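Local atomic coordinates of RickCE (Rickettsia bellii, PDB entry 5HAM), a protein that probably acts as a CE-clan deubiquitinase, a bacterial effector protease that removes ubiquitin from modified proteins. Residues A20-K25 against K221-Q226; N122-D127 against E134-P139; E11-H16 against Q248-A253; G212-D217 against A227-E232. All coordinates share one frame; numbering follows the deposited sequence.

Overall arrangement
The four contacts show how helices and loops pack on one another and, in contact 2, on a mixed five-stranded sheet. Contact 3 joins the first helix, 11-20, to helix 238-251 and encloses the other three along the chain. Contact 2 is nested inside the loop closed by contact 1 and comes before contact 4 opens; contacts 1 and 4 interlock through helix 211-223. The centre of contact 1 lies about 12, 15 and 14 Å from the centres of contacts 2, 3 and 4, and contact 1 touches all three, for instance where Ala223 meets Val137. Both ends of the chain thus appear to be part of one folded body with the RickCE-like catalytic region.

Contact 1 (A20-K25 against K221-Q226); sequences AQLDEK and KIAKGQ
A lysine at the C-terminal end of helix 211-223 reaches across to the backbone of a loop: Lys224 NZ donates to Gln21 O over 3.0 Å, meeting the carbonyl almost head-on, with a C=O...donor angle of 167°. Gln21 is where the backbone leaves helical angles after helix 11-20, so the ammonium group links the ends of two helices that are distant in sequence. The reach comes from a fully stretched side chain: CG stands beside the backbone N (chi1 -57°) and the chain is extended beyond it. On its way the aliphatic part is used as well, for Lys224 CE lies 3.7 Å from Leu22 CD2, the two side chains crossing obliquely. The same Leu22 CD2 touches Ala223 CB at 4.1 Å, and Leu22 also packs on Phe27 and Val137, which places this small apolar patch against two neighbouring strands of the sheet. The turn beyond the lysine is held by its own carbonyl: Gln226 NE2 donates to Lys224 O over 2.9 Å, with the acceptor lying in the plane of the amide. Within the loop 20-25, Asp23 OD1 accepts from Lys25 N in an Asx turn that bends the chain before strand 27-34. Gly225 has a positive phi, while Gln226 N bonds back to Lys221 O and Gly225 N to Ile222 O; helix 211-223 therefore ends in a textbook Schellman motif.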
loop_
_atom_site.group_PDB
_atom_site.type_symbol
_atom_site.label_atom_id
_atom_site.label_comp_id
_atom_site.label_asym_id
_atom_site.label_seq_id
_atom_site.Cartn_x
_atom_site.Cartn_y
_atom_site.Cartn_z
ATOM N N ALA A 20 -0.296 -18.599 6.268
ATOM C CA ALA A 20 -1.069 -19.712 6.809
ATOM C C ALA A 20 -1.827 -20.489 5.732
ATOM O O ALA A 20 -2.092 -21.683 5.880
ATOM C CB ALA A 20 -2.033 -19.213 7.874
ATOM N N GLN A 21 -2.171 -19.818 4.643
ATOM C CA GLN A 21 -2.971 -20.457 3.618
ATOM C C GLN A 21 -2.185 -20.755 2.346
ATOM O O GLN A 21 -2.772 -21.092 1.318
ATOM C CB GLN A 21 -4.187 -19.602 3.299
ATOM C CG GLN A 21 -5.315 -19.748 4.307
ATOM C CD GLN A 21 -6.464 -18.813 3.990
ATOM O OE1 GLN A 21 -6.370 -17.608 4.222
ATOM N NE2 GLN A 21 -7.549 -19.355 3.438
ATOM N N LEU A 22 -0.863 -20.624 2.416
ATOM C CA LEU A 22 -0.010 -20.906 1.267
ATOM C C LEU A 22 1.170 -21.815 1.618
ATOM O O LEU A 22 1.932 -21.524 2.533
ATOM C CB LEU A 22 0.506 -19.599 0.657
ATOM C CG LEU A 22 -0.502 -18.796 -0.170
ATOM C CD1 LEU A 22 0.036 -17.412 -0.541
ATOM C CD2 LEU A 22 -0.887 -19.570 -1.412
ATOM N N ASP A 23 1.307 -22.912 0.877
ATOM C CA ASP A 23 2.461 -23.814 0.982
ATOM C C ASP A 23 3.778 -23.097 0.648
ATOM O O ASP A 23 4.027 -22.731 -0.511
ATOM C CB ASP A 23 2.253 -25.002 0.041
ATOM C CG ASP A 23 3.405 -25.992 0.071
ATOM O OD1 ASP A 23 4.278 -25.877 0.958
ATOM O OD2 ASP A 23 3.429 -26.897 -0.796
ATOM N N GLU A 24 4.622 -22.921 1.662
ATOM C CA GLU A 24 5.844 -22.117 1.527
ATOM C C GLU A 24 6.852 -22.738 0.564
ATOM O O GLU A 24 7.689 -22.045 0.010
ATOM C CB GLU A 24 6.490 -21.854 2.893
ATOM N N LYS A 25 6.752 -24.042 0.349
ATOM C CA LYS A 25 7.620 -24.727 -0.604
ATOM C C LYS A 25 7.337 -24.312 -2.045
ATOM O O LYS A 25 8.218 -24.346 -2.898
ATOM C CB LYS A 25 7.476 -26.242 -0.442
ATOM C CG LYS A 25 8.008 -26.688 0.897
ATOM C CD LYS A 25 7.876 -28.168 1.163
ATOM C CE LYS A 25 8.413 -28.463 2.563
ATOM N NZ LYS A 25 8.189 -29.860 3.030
ATOM N N LYS A 221 -5.968 -16.976 -4.100
ATOM C CA LYS A 221 -6.600 -17.562 -5.275
ATOM C C LYS A 221 -5.770 -17.413 -6.544
ATOM O O LYS A 221 -5.556 -18.383 -7.264
ATOM C CB LYS A 221 -8.026 -17.037 -5.463
ATOM C CG LYS A 221 -9.031 -17.953 -4.786
ATOM C CD LYS A 221 -10.196 -17.201 -4.231
ATOM C CE LYS A 221 -11.164 -18.159 -3.571
ATOM N NZ LYS A 221 -12.370 -17.422 -3.135
ATOM N N ILE A 222 -5.285 -16.203 -6.795
ATOM C CA ILE A 222 -4.437 -15.945 -7.935
ATOM C C ILE A 222 -3.173 -16.789 -7.869
ATOM O O ILE A 222 -2.774 -17.382 -8.866
ATOM C CB ILE A 222 -4.056 -14.471 -8.008
ATOM C CG1 ILE A 222 -5.309 -13.614 -8.198
ATOM C CG2 ILE A 222 -3.088 -14.241 -9.147
ATOM C CD1 ILE A 222 -5.051 -12.106 -8.040
ATOM N N ALA A 223 -2.551 -16.864 -6.693
ATOM C CA ALA A 223 -1.363 -17.712 -6.523
ATOM C C ALA A 223 -1.634 -19.152 -6.995
ATOM O O ALA A 223 -0.800 -19.761 -7.662
ATOM C CB ALA A 223 -0.913 -17.711 -5.073
ATOM N N LYS A 224 -2.822 -19.666 -6.671
ATOM C CA LYS A 224 -3.192 -21.045 -6.991
ATOM C C LYS A 224 -3.824 -21.204 -8.389
ATOM O O LYS A 224 -4.264 -22.293 -8.760
ATOM C CB LYS A 224 -4.104 -21.624 -5.891
ATOM C CG LYS A 224 -3.455 -21.575 -4.503
ATOM C CD LYS A 224 -4.329 -22.118 -3.396
ATOM C CE LYS A 224 -3.583 -22.026 -2.070
ATOM N NZ LYS A 224 -4.356 -22.494 -0.873
ATOM N N GLY A 225 -3.862 -20.125 -9.166
ATOM C CA GLY A 225 -4.397 -20.194 -10.515
ATOM C C GLY A 225 -5.910 -20.292 -10.571
ATOM O O GLY A 225 -6.459 -20.728 -11.580
ATOM N N GLN A 226 -6.581 -19.906 -9.483
ATOM C CA GLN A 226 -8.045 -19.993 -9.382
ATOM C C GLN A 226 -8.678 -18.631 -9.584
ATOM O O GLN A 226 -8.090 -17.606 -9.218
ATOM C CB GLN A 226 -8.477 -20.504 -8.006
ATOM C CG GLN A 226 -7.848 -21.810 -7.571
ATOM C CD GLN A 226 -8.060 -22.924 -8.569
ATOM O OE1 GLN A 226 -9.188 -23.401 -8.769
ATOM N NE2 GLN A 226 -6.974 -23.349 -9.212
#

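Contact 2 (N122-D127 against E134-P139); sequences NRATKD and EAAVIP
Ala124 of helix 96-130 and Ala136 of strand 135-141 bring the two backbones close, their CA atoms 5.4 Å apart. This is alpha/beta packing of a helix on one face of the central mixed sheet, made local by a short connection: the chain leaves the helix, turns, and returns as the strand that packs on it. The closeness depends on methyl groups. Ala124 CB rests 3.6 Å from Ala136 CB and 3.7 Å from Ile138 CD1, so one small side chain is received by two residues that point from the same face of the strand. Ala136 CB also lies near the carbonyl oxygen of its partner. Ile138 reaches the helix with its longer branch: CG1 stands beside the backbone N (chi1 -46°) and the chain then extends, which carries CD1 to the helix methyl. All three residues are buried and no hydrogen bond crosses between the two segments, leaving the interface purely apolar. On the other face of the strand Ala135 packs on Phe27 and Val137 on Leu22, among others. One turn along the helix from Ala124, polar groups take over. Asp127 OD2 is hydrogen-bonded to Ser28 OG, and OD1 to Asn131 ND2, tying the helix end to the adjoining strand and turn. Asp127 OD1 also sits over a face of the Arg123 guanidinium, 3.5 Å from Arg123 NE, attracted by charge without an N-H aimed at it.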
loop_
_atom_site.group_PDB
_atom_site.type_symbol
_atom_site.label_atom_id
_atom_site.label_comp_id
_atom_site.label_asym_id
_atom_site.label_seq_id
_atom_site.Cartn_x
_atom_site.Cartn_y
_atom_site.Cartn_z
ATOM N N ASN A 122 12.154 -7.483 -7.202
ATOM C CA ASN A 122 13.261 -8.325 -7.653
ATOM C C ASN A 122 13.385 -9.664 -6.919
ATOM O O ASN A 122 13.643 -10.692 -7.546
ATOM C CB ASN A 122 14.586 -7.569 -7.602
ATOM C CG ASN A 122 14.842 -6.774 -8.864
ATOM O OD1 ASN A 122 14.500 -7.219 -9.964
ATOM N ND2 ASN A 122 15.432 -5.586 -8.716
ATOM N N ARG A 123 13.208 -9.646 -5.599
ATOM C CA ARG A 123 13.240 -10.868 -4.807
ATOM C C ARG A 123 12.120 -11.811 -5.259
ATOM O O ARG A 123 12.334 -13.008 -5.414
ATOM C CB ARG A 123 13.119 -10.556 -3.314
ATOM C CG ARG A 123 13.152 -11.791 -2.415
ATOM C CD ARG A 123 14.403 -12.642 -2.687
ATOM N NE ARG A 123 14.461 -13.866 -1.887
ATOM C CZ ARG A 123 15.364 -14.825 -2.062
ATOM N NH1 ARG A 123 16.283 -14.705 -3.011
ATOM N NH2 ARG A 123 15.352 -15.908 -1.294
ATOM N N ALA A 124 10.939 -11.255 -5.496
ATOM C CA ALA A 124 9.801 -12.039 -5.949
ATOM C C ALA A 124 10.138 -12.708 -7.268
ATOM O O ALA A 124 9.853 -13.894 -7.475
ATOM C CB ALA A 124 8.549 -11.158 -6.080
ATOM N N THR A 125 10.787 -11.946 -8.140
ATOM C CA THR A 125 11.213 -12.440 -9.438
ATOM C C THR A 125 12.296 -13.510 -9.307
ATOM O O THR A 125 12.324 -14.490 -10.062
ATOM C CB THR A 125 11.723 -11.279 -10.317
ATOM O OG1 THR A 125 10.658 -10.335 -10.526
ATOM C CG2 THR A 125 12.213 -11.792 -11.663
ATOM N N LYS A 126 13.185 -13.337 -8.340
ATOM C CA LYS A 126 14.224 -14.338 -8.121
ATOM C C LYS A 126 13.593 -15.644 -7.628
ATOM O O LYS A 126 13.985 -16.738 -8.048
ATOM C CB LYS A 126 15.293 -13.828 -7.146
ATOM N N ASP A 127 12.599 -15.518 -6.757
ATOM C CA ASP A 127 11.898 -16.677 -6.217
ATOM C C ASP A 127 11.278 -17.564 -7.291
ATOM O O ASP A 127 11.461 -18.791 -7.269
ATOM C CB ASP A 127 10.828 -16.252 -5.214
ATOM C CG ASP A 127 11.410 -15.910 -3.876
ATOM O OD1 ASP A 127 12.603 -16.221 -3.665
ATOM O OD2 ASP A 127 10.683 -15.338 -3.035
ATOM N N GLU A 134 6.293 -21.466 -7.546
ATOM C CA GLU A 134 5.379 -21.260 -8.664
ATOM C C GLU A 134 4.643 -19.912 -8.624
ATOM O O GLU A 134 4.068 -19.488 -9.622
ATOM C CB GLU A 134 4.431 -22.448 -8.882
ATOM C CG GLU A 134 3.396 -22.681 -7.826
ATOM C CD GLU A 134 2.374 -23.730 -8.253
ATOM O OE1 GLU A 134 2.744 -24.923 -8.347
ATOM O OE2 GLU A 134 1.204 -23.361 -8.512
ATOM N N ALA A 135 4.695 -19.233 -7.482
ATOM C CA ALA A 135 4.119 -17.895 -7.358
ATOM C C ALA A 135 4.742 -17.117 -6.213
ATOM O O ALA A 135 5.128 -17.676 -5.188
ATOM C CB ALA A 135 2.588 -17.946 -7.193
ATOM N N ALA A 136 4.846 -15.815 -6.413
ATOM C CA ALA A 136 5.263 -14.898 -5.367
ATOM C C ALA A 136 4.116 -13.927 -5.180
ATOM O O ALA A 136 3.623 -13.338 -6.145
ATOM C CB ALA A 136 6.520 -14.167 -5.759
ATOM N N VAL A 137 3.665 -13.803 -3.940
ATOM C CA VAL A 137 2.536 -12.947 -3.629
ATOM C C VAL A 137 3.037 -11.690 -2.922
ATOM O O VAL A 137 3.729 -11.765 -1.906
ATOM C CB VAL A 137 1.522 -13.708 -2.748
ATOM C CG1 VAL A 137 0.310 -12.830 -2.396
ATOM C CG2 VAL A 137 1.100 -15.005 -3.436
ATOM N N ILE A 138 2.705 -10.535 -3.480
ATOM C CA ILE A 138 3.133 -9.254 -2.930
ATOM C C ILE A 138 1.936 -8.375 -2.574
ATOM O O ILE A 138 1.214 -7.908 -3.459
ATOM C CB ILE A 138 4.002 -8.468 -3.936
ATOM C CG1 ILE A 138 5.059 -9.385 -4.579
ATOM C CG2 ILE A 138 4.626 -7.250 -3.252
ATOM C CD1 ILE A 138 5.874 -8.702 -5.695
ATOM N N PRO A 139 1.713 -8.154 -1.275
ATOM C CA PRO A 139 0.679 -7.213 -0.840
ATOM C C PRO A 139 1.134 -5.827 -1.233
ATOM O O PRO A 139 2.295 -5.522 -1.029
ATOM C CB PRO A 139 0.683 -7.353 0.691
ATOM C CG PRO A 139 1.367 -8.631 0.975
ATOM C CD PRO A 139 2.359 -8.840 -0.146
#

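Contact 3 (E11-H16 against Q248-A253); sequences ENEITH and QILTDA
Leu250 presents its forked end to two residues one turn apart on the facing helix, with CD1 touching Glu13 and CD2 touching His16. The contact is helix-helix packing, joining helix 11-20 near the start of the chain to the last turn of helix 238-251. Each methyl finds an aliphatic carbon at the same distance: Leu250 CD1 is 4.2 Å from Glu13 CG, and Leu250 CD2 is 4.2 Å from His16 CB. Both partners thus offer the base of a polar side chain while their heads turn elsewhere. Glu13 bends at its second torsion (chi2 93°), and its OE1 is hydrogen-bonded to Thr10 OG1 just ahead of the helix. The imidazole of His16 leads away from Leu250 although its CB points toward the opposite helix; ND1 is hydrogen-bonded to Gln257 OE1 of the following helix 255-262. That ring is also placed against its own helix, with Asn12 O lying 3.1 Å above the plane and over the ring centre. The interface across the two segments is consequently apolar and lightly packed, with Leu17 and Gln257 adding further cover to Leu250. On another side of the first helix a threonine reinforces the backbone. Glu11 O is gripped twice by Thr15, whose N donates over 2.9 Å and whose OG1 donates over 3.0 Å, the two arriving from opposite faces of the carbonyl plane.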
loop_
_atom_site.group_PDB
_atom_site.type_symbol
_atom_site.label_atom_id
_atom_site.label_comp_id
_atom_site.label_asym_id
_atom_site.label_seq_id
_atom_site.Cartn_x
_atom_site.Cartn_y
_atom_site.Cartn_z
ATOM N N GLU A 11 -0.480 -4.887 7.641
ATOM C CA GLU A 11 0.405 -5.793 6.918
ATOM C C GLU A 11 0.635 -7.092 7.690
ATOM O O GLU A 11 0.846 -8.152 7.109
ATOM C CB GLU A 11 1.743 -5.102 6.649
ATOM C CG GLU A 11 2.702 -5.903 5.798
ATOM C CD GLU A 11 4.026 -5.186 5.590
ATOM O OE1 GLU A 11 4.115 -3.981 5.938
ATOM O OE2 GLU A 11 4.974 -5.827 5.079
ATOM N N ASN A 12 0.584 -6.988 9.009
ATOM C CA ASN A 12 0.869 -8.100 9.877
ATOM C C ASN A 12 -0.138 -9.224 9.682
ATOM O O ASN A 12 0.242 -10.380 9.532
ATOM C CB ASN A 12 0.892 -7.629 11.329
ATOM C CG ASN A 12 1.479 -8.650 12.247
ATOM O OD1 ASN A 12 0.866 -9.032 13.244
ATOM N ND2 ASN A 12 2.673 -9.127 11.908
ATOM N N GLU A 13 -1.419 -8.877 9.651
ATOM C CA GLU A 13 -2.462 -9.868 9.427
ATOM C C GLU A 13 -2.412 -10.411 8.021
ATOM O O GLU A 13 -2.555 -11.612 7.808
ATOM C CB GLU A 13 -3.845 -9.274 9.655
ATOM C CG GLU A 13 -4.219 -9.147 11.099
ATOM C CD GLU A 13 -3.880 -7.797 11.667
ATOM O OE1 GLU A 13 -3.367 -6.932 10.918
ATOM O OE2 GLU A 13 -4.139 -7.606 12.872
ATOM N N ILE A 14 -2.249 -9.516 7.059
ATOM C CA ILE A 14 -2.248 -9.921 5.663
ATOM C C ILE A 14 -1.157 -10.975 5.441
ATOM O O ILE A 14 -1.404 -12.032 4.871
ATOM C CB ILE A 14 -2.065 -8.699 4.758
ATOM C CG1 ILE A 14 -3.337 -7.853 4.792
ATOM C CG2 ILE A 14 -1.750 -9.113 3.333
ATOM C CD1 ILE A 14 -3.197 -6.527 4.091
ATOM N N THR A 15 0.029 -10.685 5.958
ATOM C CA THR A 15 1.183 -11.572 5.865
ATOM C C THR A 15 0.928 -12.921 6.538
ATOM O O THR A 15 1.218 -13.957 5.959
ATOM C CB THR A 15 2.439 -10.871 6.444
ATOM O OG1 THR A 15 2.813 -9.806 5.559
ATOM C CG2 THR A 15 3.588 -11.807 6.538
ATOM N N HIS A 16 0.361 -12.907 7.740
ATOM C CA HIS A 16 0.054 -14.152 8.459
ATOM C C HIS A 16 -1.021 -14.979 7.769
ATOM O O HIS A 16 -0.899 -16.197 7.633
ATOM C CB HIS A 16 -0.419 -13.862 9.885
ATOM C CG HIS A 16 0.609 -13.203 10.743
ATOM N ND1 HIS A 16 0.310 -12.613 11.953
ATOM C CD2 HIS A 16 1.941 -13.031 10.559
ATOM C CE1 HIS A 16 1.409 -12.110 12.477
ATOM N NE2 HIS A 16 2.410 -12.343 11.653
ATOM N N GLN A 248 -10.814 -16.958 12.383
ATOM C CA GLN A 248 -10.621 -18.363 12.769
ATOM C C GLN A 248 -9.217 -18.863 12.434
ATOM O O GLN A 248 -8.569 -19.503 13.256
ATOM C CB GLN A 248 -11.600 -19.296 12.053
ATOM C CG GLN A 248 -13.072 -18.924 12.055
ATOM C CD GLN A 248 -13.941 -20.072 11.517
ATOM O OE1 GLN A 248 -13.985 -21.151 12.116
ATOM N NE2 GLN A 248 -14.615 -19.850 10.379
ATOM N N ILE A 249 -8.769 -18.609 11.208
ATOM C CA ILE A 249 -7.423 -18.990 10.796
ATOM C C ILE A 249 -6.401 -18.334 11.717
ATOM O O ILE A 249 -5.464 -18.977 12.200
ATOM C CB ILE A 249 -7.157 -18.554 9.356
ATOM C CG1 ILE A 249 -8.127 -19.266 8.406
ATOM C CG2 ILE A 249 -5.706 -18.821 8.967
ATOM C CD1 ILE A 249 -8.134 -18.705 6.997
ATOM N N LEU A 250 -6.608 -17.048 11.972
ATOM C CA LEU A 250 -5.783 -16.311 12.912
ATOM C C LEU A 250 -5.891 -16.895 14.311
ATOM O O LEU A 250 -4.877 -17.103 14.965
ATOM C CB LEU A 250 -6.195 -14.843 12.941
ATOM C CG LEU A 250 -5.808 -14.028 11.711
ATOM C CD1 LEU A 250 -6.456 -12.645 11.771
ATOM C CD2 LEU A 250 -4.286 -13.940 11.590
ATOM N N THR A 251 -7.120 -17.143 14.768
ATOM C CA THR A 251 -7.355 -17.703 16.099
ATOM C C THR A 251 -6.672 -19.056 16.228
ATOM O O THR A 251 -6.113 -19.393 17.275
ATOM C CB THR A 251 -8.860 -17.842 16.412
ATOM O OG1 THR A 251 -9.400 -16.552 16.714
ATOM C CG2 THR A 251 -9.094 -18.756 17.612
ATOM N N ASP A 252 -6.677 -19.816 15.138
ATOM C CA ASP A 252 -5.940 -21.070 15.095
ATOM C C ASP A 252 -4.428 -20.834 15.031
ATOM O O ASP A 252 -3.731 -21.524 14.287
ATOM C CB ASP A 252 -6.409 -21.938 13.924
ATOM C CG ASP A 252 -7.816 -22.486 14.131
ATOM O OD1 ASP A 252 -8.135 -22.899 15.267
ATOM O OD2 ASP A 252 -8.604 -22.502 13.159
ATOM N N ALA A 253 -3.959 -19.864 15.830
ATOM C CA ALA A 253 -2.549 -19.505 16.020
ATOM C C ALA A 253 -2.410 -18.193 16.804
ATOM O O ALA A 253 -1.942 -18.191 17.939
ATOM C CB ALA A 253 -1.817 -19.391 14.692
#

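Contact 4 (G212-D217 against A227-E232); sequences GVFTVD and AILSTE
Leu229 reaches from an extended loop onto helix 211-223 and meets Phe214 and Asp217, which sit one turn apart there. Its CB points at the helix; CG stands beside the backbone N (chi1 -68°), and CD1 is the branch that meets the helix. CG comes 3.8 Å from Asp217 OD2. Farther out, Leu229 CD1 touches both helix residues, 3.4 Å from Asp217 OD2 and 3.7 Å from Phe214 CE1. The methyl approaches the phenyl ring obliquely, while the leucine as a whole runs at about a right angle to both the phenylalanine and the aspartate. Asp217 is therefore flanked by hydrocarbon, yet its charge has polar partners: OD2 forms a salt bridge with Lys221 one turn on, outside the two segments, and it accepts from a water at 2.7 Å. That water in turn accepts from Leu229 N at 2.8 Å, so the backbone of the loop is coupled to the carboxylate by a single-water bridge beside the apolar contact. Lys221 and the water would both be expected to keep the aspartate ionised. Just beyond Leu229, the chain enters the short helix 231-234. Ser230 holds the N-cap position, its side chain capping a backbone N farther along, while Glu233 OE1 accepts from Ser230 N; this reciprocal pairing fits a capping box at the start of a helix.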
loop_
_atom_site.group_PDB
_atom_site.type_symbol
_atom_site.label_atom_id
_atom_site.label_comp_id
_atom_site.label_asym_id
_atom_site.label_seq_id
_atom_site.Cartn_x
_atom_site.Cartn_y
_atom_site.Cartn_z
ATOM N N GLY A 212 -8.132 -5.324 2.937
ATOM C CA GLY A 212 -7.251 -6.366 3.431
ATOM C C GLY A 212 -7.892 -7.744 3.369
ATOM O O GLY A 212 -7.206 -8.755 3.137
ATOM N N VAL A 213 -9.209 -7.790 3.571
ATOM C CA VAL A 213 -9.929 -9.054 3.518
ATOM C C VAL A 213 -9.761 -9.682 2.136
ATOM O O VAL A 213 -9.363 -10.843 2.018
ATOM C CB VAL A 213 -11.440 -8.865 3.829
ATOM C CG1 VAL A 213 -12.110 -10.205 4.028
ATOM C CG2 VAL A 213 -11.629 -8.006 5.072
ATOM N N PHE A 214 -10.037 -8.896 1.096
ATOM C CA PHE A 214 -9.962 -9.373 -0.286
ATOM C C PHE A 214 -8.544 -9.491 -0.846
ATOM O O PHE A 214 -8.280 -10.342 -1.706
ATOM C CB PHE A 214 -10.830 -8.512 -1.201
ATOM C CG PHE A 214 -12.282 -8.839 -1.110
ATOM C CD1 PHE A 214 -12.813 -9.887 -1.851
ATOM C CD2 PHE A 214 -13.115 -8.117 -0.261
ATOM C CE1 PHE A 214 -14.143 -10.211 -1.771
ATOM C CE2 PHE A 214 -14.453 -8.436 -0.162
ATOM C CZ PHE A 214 -14.973 -9.493 -0.923
ATOM N N THR A 215 -7.642 -8.626 -0.389
ATOM C CA THR A 215 -6.235 -8.764 -0.720
ATOM C C THR A 215 -5.775 -10.181 -0.397
ATOM O O THR A 215 -5.106 -10.828 -1.193
ATOM C CB THR A 215 -5.380 -7.758 0.071
ATOM O OG1 THR A 215 -5.545 -6.453 -0.496
ATOM C CG2 THR A 215 -3.898 -8.139 0.021
ATOM N N VAL A 216 -6.164 -10.669 0.771
ATOM C CA VAL A 216 -5.742 -11.985 1.195
ATOM C C VAL A 216 -6.378 -13.046 0.309
ATOM O O VAL A 216 -5.696 -13.927 -0.211
ATOM C CB VAL A 216 -6.115 -12.245 2.679
ATOM C CG1 VAL A 216 -5.961 -13.743 3.041
ATOM C CG2 VAL A 216 -5.295 -11.326 3.617
ATOM N N ASP A 217 -7.687 -12.957 0.136
ATOM C CA ASP A 217 -8.390 -13.958 -0.647
ATOM C C ASP A 217 -7.954 -13.962 -2.120
ATOM O O ASP A 217 -7.738 -15.032 -2.702
ATOM C CB ASP A 217 -9.893 -13.769 -0.527
ATOM C CG ASP A 217 -10.662 -15.025 -0.898
ATOM O OD1 ASP A 217 -10.751 -15.941 -0.048
ATOM O OD2 ASP A 217 -11.182 -15.086 -2.034
ATOM N N ALA A 227 -9.889 -18.609 -10.130
ATOM C CA ALA A 227 -10.584 -17.335 -10.309
ATOM C C ALA A 227 -10.865 -16.682 -8.957
ATOM O O ALA A 227 -11.293 -17.349 -8.005
ATOM C CB ALA A 227 -11.883 -17.525 -11.082
ATOM N N ILE A 228 -10.624 -15.380 -8.876
ATOM C CA ILE A 228 -10.995 -14.608 -7.697
ATOM C C ILE A 228 -12.513 -14.440 -7.621
ATOM O O ILE A 228 -13.226 -14.774 -8.571
ATOM C CB ILE A 228 -10.304 -13.229 -7.683
ATOM C CG1 ILE A 228 -10.816 -12.343 -8.814
ATOM C CG2 ILE A 228 -8.790 -13.383 -7.785
ATOM C CD1 ILE A 228 -10.214 -10.943 -8.765
ATOM N N LEU A 229 -13.002 -13.944 -6.488
ATOM C CA LEU A 229 -14.433 -13.740 -6.302
ATOM C C LEU A 229 -14.928 -12.638 -7.223
ATOM O O LEU A 229 -14.420 -11.533 -7.181
ATOM C CB LEU A 229 -14.733 -13.368 -4.850
ATOM C CG LEU A 229 -14.499 -14.448 -3.796
ATOM C CD1 LEU A 229 -14.340 -13.816 -2.420
ATOM C CD2 LEU A 229 -15.669 -15.406 -3.825
ATOM N N SER A 230 -15.919 -12.939 -8.049
ATOM C CA SER A 230 -16.397 -11.954 -9.003
ATOM C C SER A 230 -17.109 -10.825 -8.284
ATOM O O SER A 230 -17.338 -10.890 -7.064
ATOM C CB SER A 230 -17.360 -12.595 -9.985
ATOM O OG SER A 230 -18.560 -12.912 -9.324
ATOM N N THR A 231 -17.453 -9.785 -9.041
ATOM C CA THR A 231 -18.214 -8.675 -8.484
ATOM C C THR A 231 -19.511 -9.223 -7.905
ATOM O O THR A 231 -19.893 -8.886 -6.792
ATOM C CB THR A 231 -18.498 -7.571 -9.525
ATOM O OG1 THR A 231 -17.259 -7.013 -9.992
ATOM C CG2 THR A 231 -19.308 -6.459 -8.887
ATOM N N GLU A 232 -20.144 -10.126 -8.649
ATOM C CA GLU A 232 -21.408 -10.729 -8.240
ATOM C C GLU A 232 -21.322 -11.491 -6.907
ATOM O O GLU A 232 -22.095 -11.229 -5.983
ATOM C CB GLU A 232 -21.940 -11.628 -9.362
ATOM C CG GLU A 232 -23.422 -11.956 -9.285
ATOM C CD GLU A 232 -24.334 -10.750 -9.526
ATOM O OE1 GLU A 232 -23.833 -9.605 -9.651
ATOM O OE2 GLU A 232 -25.567 -10.958 -9.594
HETATM O O HOH W 1 -11.023 -13.822 -4.460
#